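Local coordinates for protein putative glycosidase ph117-related (Bacteroides thetaiotaomicron, PDB 5A7V) that probably acts on beta-linked mannosides as a family GH130 glycosidase or phosphorylase, and holds mannose sugars in its pocket, at residues Val51-Ile55 against Ile118-Arg122; Asp85-Val89 against Met352-Lys356; Ile149-Ala153 against Lys215-Lys219; Gly155-Tyr161 against Ile173-Leu179; Asp357-Leu361 against Met372-Lys378. All coordinates share one frame; numbering follows the deposited sequence.

Interaction 1: residues Val51-Ile55 against Ile118-Arg122; sequences VISPI and IHFKR. With SO4 (sulfate ion), chain F.
Arg122 reaches from the end of strand 121-122, the outermost strand of a four-stranded antiparallel blade of what is probably the five-bladed beta-propeller of GH130 enzymes, and grips the carbonyl of Ser53 in the incoming loop. Both terminal nitrogens bond to that one oxygen, NH1 and NH2 of Arg122 each lying 2.9 Å from Ser53 O, which sits 8° out of the guanidinium plane. The flat head is sandwiched: Ile52 CG2 stands over the centre of one face, 3.6 Å from Arg122 CZ, and Ile55 CD1 over the opposite face. Arginine suits the place because its edge is polar while its faces accept methyl groups; Glu72 and Tyr92 take further N-H groups. A bend at chi3 (69°) turns the head in between the two isoleucines. Ile52 and Val51, which together form a classic beta bulge facing Val370, bury the next largest areas. Val51, whose compact branch fits close to a backbone carbonyl, sets CG1 3.5 Å from Ile118 O, and its CG2 meets the Phe120 ring obliquely. A sulfate, probably from the crystallisation liquor, joins both segments: Arg122 NH1 donates to its O1 at 2.8 Å, and Ser53 N to its O2 at 2.9 Å.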
# COMPACT_ATOMS: atom_id res chain seq x y z
N VAL A 51 4.77 3.60 15.03
CA VAL A 51 5.24 4.96 14.88
C VAL A 51 4.10 5.96 14.84
O VAL A 51 4.36 7.12 15.14
CB VAL A 51 6.22 5.14 13.71
CG1 VAL A 51 7.51 4.37 13.96
CG2 VAL A 51 5.58 4.76 12.39
N ILE A 52 2.90 5.56 14.42
CA ILE A 52 1.71 6.42 14.42
C ILE A 52 0.55 5.63 15.03
O ILE A 52 0.23 4.55 14.54
CB ILE A 52 1.36 7.00 13.02
CG1 ILE A 52 2.55 7.82 12.44
CG2 ILE A 52 0.07 7.82 13.11
CD1 ILE A 52 2.47 8.22 11.00
N SER A 53 -0.05 6.20 16.08
CA SER A 53 -1.19 5.63 16.78
C SER A 53 -2.33 6.66 16.84
O SER A 53 -2.07 7.88 16.72
CB SER A 53 -0.81 5.24 18.22
OG SER A 53 0.20 4.24 18.25
N PRO A 54 -3.56 6.21 17.09
CA PRO A 54 -4.67 7.14 17.23
C PRO A 54 -4.47 8.19 18.32
O PRO A 54 -3.75 7.96 19.31
CB PRO A 54 -5.85 6.24 17.58
CG PRO A 54 -5.51 4.95 16.99
CD PRO A 54 -4.02 4.81 17.07
N ILE A 55 -5.08 9.34 18.10
CA ILE A 55 -5.10 10.42 19.11
C ILE A 55 -6.57 10.79 19.28
O ILE A 55 -7.29 11.05 18.34
CB ILE A 55 -4.28 11.65 18.66
CG1 ILE A 55 -2.80 11.29 18.52
CG2 ILE A 55 -4.43 12.79 19.68
CD1 ILE A 55 -1.95 12.39 17.91
N ILE A 118 11.36 7.66 11.85
CA ILE A 118 10.85 6.97 13.05
C ILE A 118 10.03 7.94 13.91
O ILE A 118 8.89 7.61 14.31
CB ILE A 118 12.05 6.48 13.88
CG1 ILE A 118 12.72 5.31 13.13
CG2 ILE A 118 11.52 5.87 15.19
CD1 ILE A 118 14.18 5.05 13.51
N HIS A 119 10.58 9.13 14.16
CA HIS A 119 9.92 10.16 14.97
C HIS A 119 9.26 11.16 14.05
O HIS A 119 9.91 11.75 13.18
CB HIS A 119 10.94 10.85 15.88
CG HIS A 119 11.62 9.89 16.80
ND1 HIS A 119 12.81 9.27 16.49
CD2 HIS A 119 11.24 9.40 18.01
CE1 HIS A 119 13.15 8.45 17.48
NE2 HIS A 119 12.22 8.52 18.41
N PHE A 120 7.97 11.33 14.22
CA PHE A 120 7.17 12.15 13.32
C PHE A 120 6.56 13.38 13.98
O PHE A 120 6.18 13.33 15.15
CB PHE A 120 6.03 11.33 12.69
CG PHE A 120 6.47 10.38 11.61
CD1 PHE A 120 6.99 9.16 11.92
CD2 PHE A 120 6.42 10.78 10.30
CE1 PHE A 120 7.48 8.31 10.94
CE2 PHE A 120 6.87 9.93 9.28
CZ PHE A 120 7.42 8.70 9.61
N LYS A 121 6.43 14.45 13.19
CA LYS A 121 5.65 15.63 13.57
C LYS A 121 4.36 15.56 12.77
O LYS A 121 4.40 15.61 11.55
CB LYS A 121 6.39 16.92 13.22
CG LYS A 121 5.61 18.21 13.52
CD LYS A 121 6.51 19.46 13.63
CE LYS A 121 7.42 19.67 12.42
NZ LYS A 121 6.70 19.79 11.12
N ARG A 122 3.25 15.36 13.47
CA ARG A 122 1.93 15.19 12.84
C ARG A 122 1.17 16.49 12.81
O ARG A 122 1.17 17.25 13.79
CB ARG A 122 1.11 14.15 13.60
CG ARG A 122 1.71 12.76 13.60
CD ARG A 122 1.22 11.88 14.71
NE ARG A 122 -0.17 11.52 14.54
CZ ARG A 122 -0.76 10.54 15.25
NH1 ARG A 122 -0.08 9.88 16.15
NH2 ARG A 122 -2.02 10.25 15.03
S SO4 F . 2.12 9.12 18.54
O1 SO4 F . 2.36 10.25 17.57
O2 SO4 F . 1.54 7.97 17.81
O3 SO4 F . 1.21 9.59 19.61
O4 SO4 F . 3.42 8.69 19.14

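Interaction 2: residues Asp85-Val89 against Met352-Lys356; sequences DGKIV and MVYYK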
# COMPACT_ATOMS: atom_id res chain seq x y z
N ASP A 85 11.04 17.75 0.21
CA ASP A 85 11.87 18.79 0.85
C ASP A 85 12.87 18.15 1.87
O ASP A 85 13.09 18.66 2.98
CB ASP A 85 10.93 19.82 1.51
CG ASP A 85 10.21 20.73 0.48
OD1 ASP A 85 10.45 20.62 -0.75
OD2 ASP A 85 9.38 21.57 0.92
N GLY A 86 13.45 17.02 1.48
CA GLY A 86 14.53 16.44 2.28
C GLY A 86 14.05 15.61 3.48
O GLY A 86 14.90 15.22 4.30
N LYS A 87 12.74 15.40 3.60
CA LYS A 87 12.17 14.62 4.70
C LYS A 87 11.29 13.50 4.19
O LYS A 87 10.75 13.57 3.07
CB LYS A 87 11.36 15.54 5.61
CG LYS A 87 12.20 16.67 6.24
CD LYS A 87 11.55 17.28 7.45
CE LYS A 87 12.34 18.45 8.03
NZ LYS A 87 11.54 19.01 9.16
N ILE A 88 11.09 12.50 5.05
CA ILE A 88 10.06 11.49 4.81
C ILE A 88 8.72 12.08 5.22
O ILE A 88 8.60 12.66 6.30
CB ILE A 88 10.37 10.20 5.61
CG1 ILE A 88 11.54 9.43 4.97
CG2 ILE A 88 9.13 9.30 5.71
CD1 ILE A 88 12.17 8.35 5.83
N VAL A 89 7.73 11.94 4.34
CA VAL A 89 6.37 12.35 4.58
C VAL A 89 5.48 11.12 4.49
O VAL A 89 5.53 10.37 3.51
CB VAL A 89 5.90 13.45 3.63
CG1 VAL A 89 4.46 13.86 3.90
CG2 VAL A 89 6.81 14.65 3.80
N MET A 352 7.04 3.17 0.67
CA MET A 352 8.46 2.93 0.73
C MET A 352 9.18 4.21 0.36
O MET A 352 8.76 4.89 -0.62
CB MET A 352 8.92 1.86 -0.27
CG MET A 352 8.54 0.48 0.06
SD MET A 352 9.02 -0.70 -1.23
CE MET A 352 10.79 -0.93 -1.06
N VAL A 353 10.25 4.51 1.05
CA VAL A 353 11.07 5.70 0.70
C VAL A 353 12.53 5.27 0.66
O VAL A 353 13.01 4.64 1.60
CB VAL A 353 10.89 6.89 1.68
CG1 VAL A 353 11.48 8.17 1.06
CG2 VAL A 353 9.44 7.13 2.03
N TYR A 354 13.23 5.64 -0.41
CA TYR A 354 14.67 5.48 -0.51
C TYR A 354 15.26 6.76 0.06
O TYR A 354 15.07 7.84 -0.53
CB TYR A 354 15.11 5.23 -1.96
CG TYR A 354 16.58 4.93 -2.08
CD1 TYR A 354 17.15 3.83 -1.43
CD2 TYR A 354 17.43 5.72 -2.85
CE1 TYR A 354 18.50 3.55 -1.53
CE2 TYR A 354 18.79 5.45 -2.96
CZ TYR A 354 19.33 4.37 -2.29
OH TYR A 354 20.67 4.14 -2.39
N TYR A 355 15.91 6.66 1.20
CA TYR A 355 16.29 7.81 2.00
C TYR A 355 17.55 7.50 2.76
O TYR A 355 17.65 6.40 3.33
CB TYR A 355 15.16 8.16 2.97
CG TYR A 355 15.32 9.41 3.82
CD1 TYR A 355 15.30 10.65 3.24
CD2 TYR A 355 15.38 9.34 5.20
CE1 TYR A 355 15.38 11.81 4.01
CE2 TYR A 355 15.43 10.49 5.98
CZ TYR A 355 15.44 11.72 5.38
OH TYR A 355 15.49 12.85 6.15
N LYS A 356 18.53 8.40 2.77
CA LYS A 356 19.80 8.10 3.45
C LYS A 356 20.41 6.75 3.00
O LYS A 356 21.00 6.01 3.80
CB LYS A 356 19.63 8.18 4.97
CG LYS A 356 19.19 9.56 5.41
CD LYS A 356 19.12 9.65 6.93
CE LYS A 356 18.83 11.08 7.37
NZ LYS A 356 18.76 11.21 8.87
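Ile88 and Tyr355 meet where two blades of the probable beta-propeller pack side by side: strand 87-89 of one sheet and strand 352-355 of another run antiparallel at 179°, but with axes 8.7 Å apart they join through side chains and not as sheet neighbours. Most of the contact is apolar. Ile88 lays its CG1-CD1 arm over one face of the Tyr355 ring; CG1 stands 4.0 Å from the ring centroid, 18° off the normal, a CH-pi contact, and Ile88 CD1 comes 3.4 Å from Tyr355 CD2. Val353 CG1 adds a looser touch, 4.1 Å from Ile88 CG1. Beta-branched residues suit this seam, being compact and at ease in extended strands. The other face of the ring is partly covered by the aliphatic stem of Lys356. With CG anti to the backbone N (chi1 -175°), the Tyr355 ring extends toward the turn before strand 87-95. Polar contact is confined to the phenol end, where tyrosine offers a hydroxyl beyond its apolar ring. That hydroxyl bonds to the backbone carbonyl of Ser115, also reached by Lys356 NZ. Gly86 O lies near the ring plane at its edge, 3.1 Å from Tyr355 OH.

Interaction 3: residues Ile149-Ala153 against Lys215-Lys219; sequences IAVTA and KQVIK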
# COMPACT_ATOMS: atom_id res chain seq x y z
N ILE A 149 1.64 6.76 -2.85
CA ILE A 149 2.13 8.01 -3.49
C ILE A 149 3.46 7.72 -4.20
O ILE A 149 4.36 7.09 -3.65
CB ILE A 149 2.31 9.15 -2.49
CG1 ILE A 149 0.93 9.57 -1.95
CG2 ILE A 149 3.02 10.35 -3.12
CD1 ILE A 149 0.91 10.51 -0.76
N ALA A 150 3.53 8.23 -5.44
CA ALA A 150 4.77 8.26 -6.23
C ALA A 150 4.89 9.66 -6.82
O ALA A 150 3.92 10.41 -6.76
CB ALA A 150 4.75 7.19 -7.31
N VAL A 151 6.07 10.01 -7.33
CA VAL A 151 6.28 11.38 -7.84
C VAL A 151 6.95 11.33 -9.20
O VAL A 151 7.85 10.53 -9.44
CB VAL A 151 7.08 12.21 -6.83
CG1 VAL A 151 8.53 11.76 -6.64
CG2 VAL A 151 7.03 13.71 -7.12
N THR A 152 6.52 12.23 -10.09
CA THR A 152 7.21 12.32 -11.37
C THR A 152 8.57 13.00 -11.20
O THR A 152 8.79 13.76 -10.24
CB THR A 152 6.39 13.07 -12.41
OG1 THR A 152 6.31 14.46 -12.07
CG2 THR A 152 5.01 12.48 -12.63
N ALA A 153 9.44 12.82 -12.19
CA ALA A 153 10.72 13.54 -12.20
C ALA A 153 10.56 15.08 -12.26
O ALA A 153 11.44 15.80 -11.86
CB ALA A 153 11.56 13.08 -13.36
N LYS A 215 17.00 9.31 -6.51
CA LYS A 215 15.64 9.67 -6.22
C LYS A 215 14.67 8.76 -6.95
O LYS A 215 14.77 8.52 -8.15
CB LYS A 215 15.36 11.10 -6.71
CG LYS A 215 16.24 12.18 -6.14
CD LYS A 215 15.86 12.50 -4.74
CE LYS A 215 16.66 13.66 -4.15
NZ LYS A 215 16.49 15.01 -4.77
N GLN A 216 13.69 8.25 -6.21
CA GLN A 216 12.65 7.39 -6.77
C GLN A 216 11.58 8.20 -7.48
O GLN A 216 10.89 9.03 -6.86
CB GLN A 216 12.02 6.55 -5.63
CG GLN A 216 11.05 5.49 -6.09
CD GLN A 216 10.55 4.61 -4.97
OE1 GLN A 216 10.69 4.94 -3.79
NE2 GLN A 216 9.97 3.47 -5.36
N VAL A 217 11.46 7.96 -8.79
CA VAL A 217 10.55 8.74 -9.64
C VAL A 217 9.75 7.77 -10.53
O VAL A 217 10.18 6.64 -10.84
CB VAL A 217 11.29 9.77 -10.54
CG1 VAL A 217 11.92 10.84 -9.67
CG2 VAL A 217 12.33 9.12 -11.46
N ILE A 218 8.56 8.24 -10.94
CA ILE A 218 7.70 7.49 -11.85
C ILE A 218 8.46 7.16 -13.13
O ILE A 218 9.17 8.06 -13.66
CB ILE A 218 6.37 8.22 -12.05
CG1 ILE A 218 5.57 8.17 -10.73
CG2 ILE A 218 5.59 7.68 -13.22
CD1 ILE A 218 4.34 9.06 -10.71
N LYS A 219 8.29 5.96 -13.68
CA LYS A 219 9.02 5.47 -14.85
C LYS A 219 8.09 5.09 -15.96
O LYS A 219 7.18 4.30 -15.77
CB LYS A 219 9.87 4.24 -14.46
CG LYS A 219 10.74 3.77 -15.67
CD LYS A 219 11.55 2.55 -15.44
CE LYS A 219 12.32 2.17 -16.69
NZ LYS A 219 13.36 3.12 -17.21
O HOH W 1 8.17 8.05 -7.11
O HOH W 2 8.59 10.75 -13.92
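Ile218 turns its side chain toward Ala150-Thr152, and CB, CG1 and CD1 each meet something there. CB lies 3.8 Å from Val151 O. From it CG1 runs anti to the carbonyl carbon (chi1 -69°), which brings it near the same oxygen and to within 3.7 Å of Ala150 CB; the small alanine methyl lets the branch come this close. CD1, extended at the tip, rests against the peptide, 3.9 Å from Thr152 N, and reaches the Thr152 methyl CG2. The threonine hydroxyl is meanwhile engaged by Leu156 N. One direct hydrogen bond joins the backbones, with Ile218 N donating to Val151 O at 2.8 Å. The two strands belong to different sheets: 143-151 is the edge of a four-stranded antiparallel blade, and 215-218 lies beside strand 205-212, in what is probably the next blade. They cross at 95°, so a continuous ladder cannot form. Water fills in for it: one molecule accepts from Val151 N and donates to Gln216 O, and another accepts from Ala153 N and donates to Ile218 O. Toward the surface Val217, a small branched residue, sets CG1 3.9 Å from Ala153 CA, while Gln216 sends its amide NE2 away to Thr209 OG1.

Interaction 4: residues Gly155-Tyr161 against Ile173-Leu179; sequences GLYVMTY and IATSRNL. With SO4 (sulfate ion), chain H.
Tyr157 and Leu179 cross at about a right angle, the leucine methyl CD2 standing over one face of the ring, 3.7 Å from its centroid and 22° off its normal, a CH-pi contact. The carbonyl oxygens of Ser176 and Arg177 approach the same ring at its edge. Tyrosine fits because its face takes the methyl, its C-H rim meets the oxygens, and its hydroxyl goes on to Leu83 and His84. These residues belong to the antiparallel beta hairpin of strands 157-164 and 169-176, in the middle of a four-stranded blade. Tyr157 with Ser176 and Met159 with Ala174 are hydrogen-bonded pairs on one sheet face; Met159 N lies 2.8 Å from Ala174 O. On the face of Met159 and Ala174, Tyr161 (chi1 72°) sets CE1 4.0 Å from Ala174 CB. The opposite face carries Val158, Thr160, Ile173 and Thr175: Thr160 CG2 lies 3.7 Å from Ile173 CD1, and the Val158 side chain crosses that of Ile173 obliquely, CG1 against CG2. Ser176 OG accepts from Asn178 N and Leu179 N, an ST turn extended to an ST motif. At the exposed end an Arg177 guanidinium face lies over Gly155 O; positive phi and this arginine leave Gly155 no room for a side chain. Apolar contacts, backbone bonds and externally satisfied tyrosine hydroxyls thus lie within, while outside Arg177 NE and NH2 bond to a sulfate, probably from the crystallisation liquor, that probably offsets their charge.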
# COMPACT_ATOMS: atom_id res chain seq x y z
N GLY A 155 8.13 16.59 -10.54
CA GLY A 155 7.70 17.03 -9.21
C GLY A 155 6.20 16.94 -8.92
O GLY A 155 5.74 17.53 -7.97
N LEU A 156 5.46 16.23 -9.76
CA LEU A 156 4.02 16.02 -9.51
C LEU A 156 3.82 14.72 -8.70
O LEU A 156 4.20 13.65 -9.17
CB LEU A 156 3.25 15.95 -10.81
CG LEU A 156 1.74 15.84 -10.68
CD1 LEU A 156 1.17 17.11 -10.08
CD2 LEU A 156 1.06 15.48 -12.00
N TYR A 157 3.28 14.86 -7.49
CA TYR A 157 2.88 13.69 -6.70
C TYR A 157 1.57 13.16 -7.24
O TYR A 157 0.58 13.90 -7.42
CB TYR A 157 2.77 14.07 -5.23
CG TYR A 157 4.08 14.47 -4.62
CD1 TYR A 157 4.98 13.53 -4.12
CD2 TYR A 157 4.44 15.83 -4.49
CE1 TYR A 157 6.19 13.89 -3.53
CE2 TYR A 157 5.67 16.17 -3.94
CZ TYR A 157 6.55 15.21 -3.47
OH TYR A 157 7.77 15.62 -2.92
N VAL A 158 1.54 11.82 -7.39
CA VAL A 158 0.40 11.10 -7.89
C VAL A 158 -0.00 10.08 -6.80
O VAL A 158 0.80 9.20 -6.44
CB VAL A 158 0.68 10.38 -9.21
CG1 VAL A 158 -0.56 9.68 -9.75
CG2 VAL A 158 1.18 11.38 -10.25
N MET A 159 -1.24 10.26 -6.30
CA MET A 159 -1.82 9.39 -5.23
C MET A 159 -2.86 8.49 -5.85
O MET A 159 -3.81 8.97 -6.51
CB MET A 159 -2.56 10.22 -4.18
CG MET A 159 -3.20 9.39 -3.06
SD MET A 159 -4.47 10.22 -2.11
CE MET A 159 -3.47 11.47 -1.31
N THR A 160 -2.72 7.18 -5.61
CA THR A 160 -3.81 6.25 -5.86
C THR A 160 -4.48 5.95 -4.48
O THR A 160 -3.80 5.92 -3.45
CB THR A 160 -3.31 4.95 -6.47
OG1 THR A 160 -2.46 4.28 -5.54
CG2 THR A 160 -2.53 5.18 -7.79
N TYR A 161 -5.78 5.85 -4.47
CA TYR A 161 -6.51 5.59 -3.20
C TYR A 161 -7.87 5.00 -3.52
O TYR A 161 -8.27 4.91 -4.68
CB TYR A 161 -6.63 6.90 -2.41
CG TYR A 161 -7.60 7.92 -2.97
CD1 TYR A 161 -7.23 8.76 -4.05
CD2 TYR A 161 -8.82 8.08 -2.43
CE1 TYR A 161 -8.09 9.66 -4.59
CE2 TYR A 161 -9.75 8.99 -2.93
CZ TYR A 161 -9.37 9.83 -4.04
OH TYR A 161 -10.25 10.81 -4.50
N ILE A 173 -7.59 8.56 -8.41
CA ILE A 173 -6.32 9.28 -8.53
C ILE A 173 -6.49 10.72 -8.02
O ILE A 173 -7.52 11.38 -8.34
CB ILE A 173 -5.79 9.32 -9.99
CG1 ILE A 173 -5.80 7.96 -10.68
CG2 ILE A 173 -4.43 9.98 -10.04
CD1 ILE A 173 -4.83 6.93 -10.06
N ALA A 174 -5.51 11.18 -7.28
CA ALA A 174 -5.42 12.62 -6.94
C ALA A 174 -3.98 13.05 -7.15
O ALA A 174 -3.05 12.25 -7.08
CB ALA A 174 -5.83 12.86 -5.48
N THR A 175 -3.80 14.35 -7.47
CA THR A 175 -2.47 14.88 -7.71
C THR A 175 -2.21 16.15 -6.93
O THR A 175 -3.16 16.87 -6.55
CB THR A 175 -2.20 15.15 -9.21
OG1 THR A 175 -3.08 16.15 -9.69
CG2 THR A 175 -2.39 13.87 -10.05
N SER A 176 -0.94 16.41 -6.68
CA SER A 176 -0.51 17.59 -5.89
C SER A 176 0.95 17.89 -6.15
O SER A 176 1.72 16.97 -6.45
CB SER A 176 -0.71 17.31 -4.38
OG SER A 176 -0.23 18.37 -3.56
N ARG A 177 1.35 19.16 -6.00
CA ARG A 177 2.77 19.49 -6.01
C ARG A 177 3.37 19.59 -4.59
O ARG A 177 4.59 19.52 -4.43
CB ARG A 177 3.03 20.80 -6.79
CG ARG A 177 2.64 20.63 -8.25
CD ARG A 177 3.26 21.68 -9.12
NE ARG A 177 4.70 21.50 -9.18
CZ ARG A 177 5.34 20.64 -9.97
NH1 ARG A 177 4.70 19.85 -10.85
NH2 ARG A 177 6.64 20.59 -9.86
N ASN A 178 2.54 19.75 -3.57
CA ASN A 178 3.03 19.99 -2.24
C ASN A 178 2.48 19.05 -1.14
O ASN A 178 2.77 19.28 0.03
CB ASN A 178 2.79 21.46 -1.87
CG ASN A 178 1.32 21.78 -1.68
OD1 ASN A 178 0.43 20.90 -1.77
ND2 ASN A 178 1.03 23.07 -1.45
N LEU A 179 1.71 18.03 -1.52
CA LEU A 179 1.14 17.02 -0.64
C LEU A 179 0.03 17.56 0.27
O LEU A 179 -0.47 16.80 1.12
CB LEU A 179 2.26 16.32 0.16
CG LEU A 179 3.30 15.57 -0.64
CD1 LEU A 179 4.45 15.13 0.23
CD2 LEU A 179 2.69 14.41 -1.41
S SO4 H . 6.97 22.98 -6.78
O1 SO4 H . 7.99 24.05 -6.67
O2 SO4 H . 5.86 23.49 -7.63
O3 SO4 H . 6.38 22.63 -5.46
O4 SO4 H . 7.57 21.76 -7.39
O HOH W 3 6.80 19.17 -6.02
O HOH W 4 -10.06 11.25 -7.22

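Interaction 5: residues Asp357-Leu361 against Met372-Lys378; sequences DKWYL and MAIYNPK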
# COMPACT_ATOMS: atom_id res chain seq x y z
N ASP A 357 20.24 6.43 1.72
CA ASP A 357 20.76 5.19 1.10
C ASP A 357 20.15 3.90 1.67
O ASP A 357 20.75 2.84 1.48
CB ASP A 357 22.29 5.17 1.10
CG ASP A 357 22.91 6.26 0.25
OD1 ASP A 357 22.25 6.95 -0.54
OD2 ASP A 357 24.12 6.38 0.33
N LYS A 358 18.97 4.02 2.27
CA LYS A 358 18.27 2.85 2.80
C LYS A 358 16.83 2.87 2.34
O LYS A 358 16.29 3.91 1.92
CB LYS A 358 18.36 2.83 4.34
CG LYS A 358 19.78 2.81 4.87
CD LYS A 358 19.90 2.87 6.37
CE LYS A 358 21.25 3.39 6.77
NZ LYS A 358 21.37 4.88 6.52
N TRP A 359 16.15 1.74 2.45
CA TRP A 359 14.77 1.62 2.12
C TRP A 359 13.91 1.57 3.38
O TRP A 359 13.98 0.60 4.16
CB TRP A 359 14.49 0.40 1.27
CG TRP A 359 14.97 0.52 -0.17
CD1 TRP A 359 16.09 -0.04 -0.75
CD2 TRP A 359 14.29 1.24 -1.22
NE1 TRP A 359 16.12 0.29 -2.09
CE2 TRP A 359 15.02 1.05 -2.41
CE3 TRP A 359 13.09 1.96 -1.28
CZ2 TRP A 359 14.59 1.56 -3.64
CZ3 TRP A 359 12.68 2.50 -2.48
CH2 TRP A 359 13.43 2.30 -3.65
N TYR A 360 13.06 2.58 3.57
CA TYR A 360 12.13 2.69 4.69
C TYR A 360 10.76 2.22 4.24
O TYR A 360 10.20 2.75 3.30
CB TYR A 360 12.06 4.14 5.18
CG TYR A 360 13.32 4.63 5.85
CD1 TYR A 360 14.47 4.94 5.12
CD2 TYR A 360 13.38 4.85 7.22
CE1 TYR A 360 15.63 5.36 5.77
CE2 TYR A 360 14.52 5.31 7.84
CZ TYR A 360 15.66 5.56 7.11
OH TYR A 360 16.82 6.02 7.75
N LEU A 361 10.24 1.17 4.90
CA LEU A 361 8.95 0.55 4.60
C LEU A 361 7.93 0.97 5.63
O LEU A 361 8.23 0.89 6.84
CB LEU A 361 9.16 -0.97 4.66
CG LEU A 361 7.95 -1.84 4.31
CD1 LEU A 361 7.53 -1.73 2.87
CD2 LEU A 361 8.29 -3.28 4.66
N MET A 372 6.87 0.78 10.88
CA MET A 372 7.93 0.94 9.91
C MET A 372 9.03 -0.10 10.10
O MET A 372 9.19 -0.68 11.20
CB MET A 372 8.42 2.38 9.89
CG MET A 372 9.11 2.84 11.09
SD MET A 372 10.83 2.35 11.25
CE MET A 372 11.53 2.79 9.73
N ALA A 373 9.82 -0.30 9.04
CA ALA A 373 11.01 -1.16 9.12
C ALA A 373 12.01 -0.71 8.03
O ALA A 373 11.60 -0.05 7.05
CB ALA A 373 10.62 -2.64 8.94
N ILE A 374 13.29 -1.03 8.21
CA ILE A 374 14.36 -0.52 7.33
C ILE A 374 15.13 -1.68 6.70
O ILE A 374 15.62 -2.57 7.42
CB ILE A 374 15.35 0.39 8.09
CG1 ILE A 374 14.64 1.52 8.82
CG2 ILE A 374 16.41 0.94 7.11
CD1 ILE A 374 15.54 2.35 9.73
N TYR A 375 15.27 -1.65 5.38
CA TYR A 375 16.19 -2.51 4.63
C TYR A 375 17.40 -1.66 4.28
O TYR A 375 17.28 -0.66 3.52
CB TYR A 375 15.52 -3.07 3.37
CG TYR A 375 16.45 -3.62 2.32
CD1 TYR A 375 17.49 -4.48 2.65
CD2 TYR A 375 16.29 -3.25 0.97
CE1 TYR A 375 18.33 -4.98 1.66
CE2 TYR A 375 17.13 -3.74 0.00
CZ TYR A 375 18.16 -4.57 0.31
OH TYR A 375 18.93 -5.06 -0.69
N ASN A 376 18.56 -1.99 4.81
CA ASN A 376 19.80 -1.30 4.52
C ASN A 376 20.62 -2.18 3.55
O ASN A 376 21.20 -3.18 3.97
CB ASN A 376 20.61 -1.05 5.80
CG ASN A 376 21.89 -0.29 5.52
OD1 ASN A 376 22.25 -0.06 4.36
ND2 ASN A 376 22.59 0.08 6.57
N PRO A 377 20.68 -1.81 2.26
CA PRO A 377 21.45 -2.66 1.32
C PRO A 377 22.93 -2.88 1.73
O PRO A 377 23.51 -3.89 1.38
CB PRO A 377 21.34 -1.87 0.00
CG PRO A 377 20.09 -1.07 0.13
CD PRO A 377 20.02 -0.67 1.57
N LYS A 378 23.53 -1.92 2.44
CA LYS A 378 24.90 -2.01 2.91
C LYS A 378 25.05 -2.95 4.10
O LYS A 378 26.15 -3.45 4.37
CB LYS A 378 25.42 -0.60 3.28
CG LYS A 378 25.56 0.29 2.03
CD LYS A 378 26.15 1.66 2.38
CE LYS A 378 25.94 2.71 1.28
NZ LYS A 378 26.74 3.95 1.58
O HOH W 5 22.97 2.20 2.99
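Tyr360 and Ile374 lie side by side in the tight half of this hairpin, the isoleucine CD1 3.7 Å from Tyr360 CE2 and its CG1 off-centre over the ring. Met372 joins them from the same direction. Its chain folds back on itself, chi1, chi2 and chi3 all near 60°, and so brings CE 3.7 Å from Tyr360 CD2; a flexible thioether can make such a bend. On the other face Trp359 and Tyr375 meet rim to rim with their planes only 7° apart, CD1 of the tryptophan 3.6 Å from CD2 of the tyrosine. Between the faces Trp359 pairs with Tyr375 and Leu361 with Ala373, and the bond from Leu361 N to Ala373 O is 2.8 Å long. Contact slackens beyond Tyr375, where Asp357, Pro377 and Lys378 are exposed to solvent. Lys358 passes its aliphatic stem across the Asn376 amide, CE 3.6 Å from ND2, before its ammonium turns to Lys356 O. A water donates to both Asp357 O and Asn376 OD1, and the latter also accepts from Lys378 N in an Asx turn. Outermost, Asp357 OD2 and Lys378 NZ make a long salt bridge of 3.8 Å, uncertain because the lysine has a second conformer. Strand 358-365 is the middle of a three-stranded antiparallel sheet, between 347-355 and 369-375, while Phe42, from a loop far earlier in the chain, touches Leu361 and Ala373.

How the interactions relate
Interactions 4 and 5 are both antiparallel hairpins bound by regular backbone pairs, but interaction 4 is the more buried. Interactions 1, 2 and 3 instead join separate parts of the fold. Interaction 1 lies at the surface and relies on an arginine; its Val51 packs on Met372 of interaction 5, and its Phe120 reaches Ile88 of interaction 2. Interactions 2 and 3 are partly buried; interaction 2 rests on side chains, and interaction 3 adds one backbone bond and two waters. Strand 347-355 of interaction 2 neighbours strand 358-365 of interaction 5, as 143-151 of interaction 3 neighbours 157-164 of interaction 4. Gln216 links interaction 3 to interactions 2 and 5, and Leu179 of interaction 4 touches Val89.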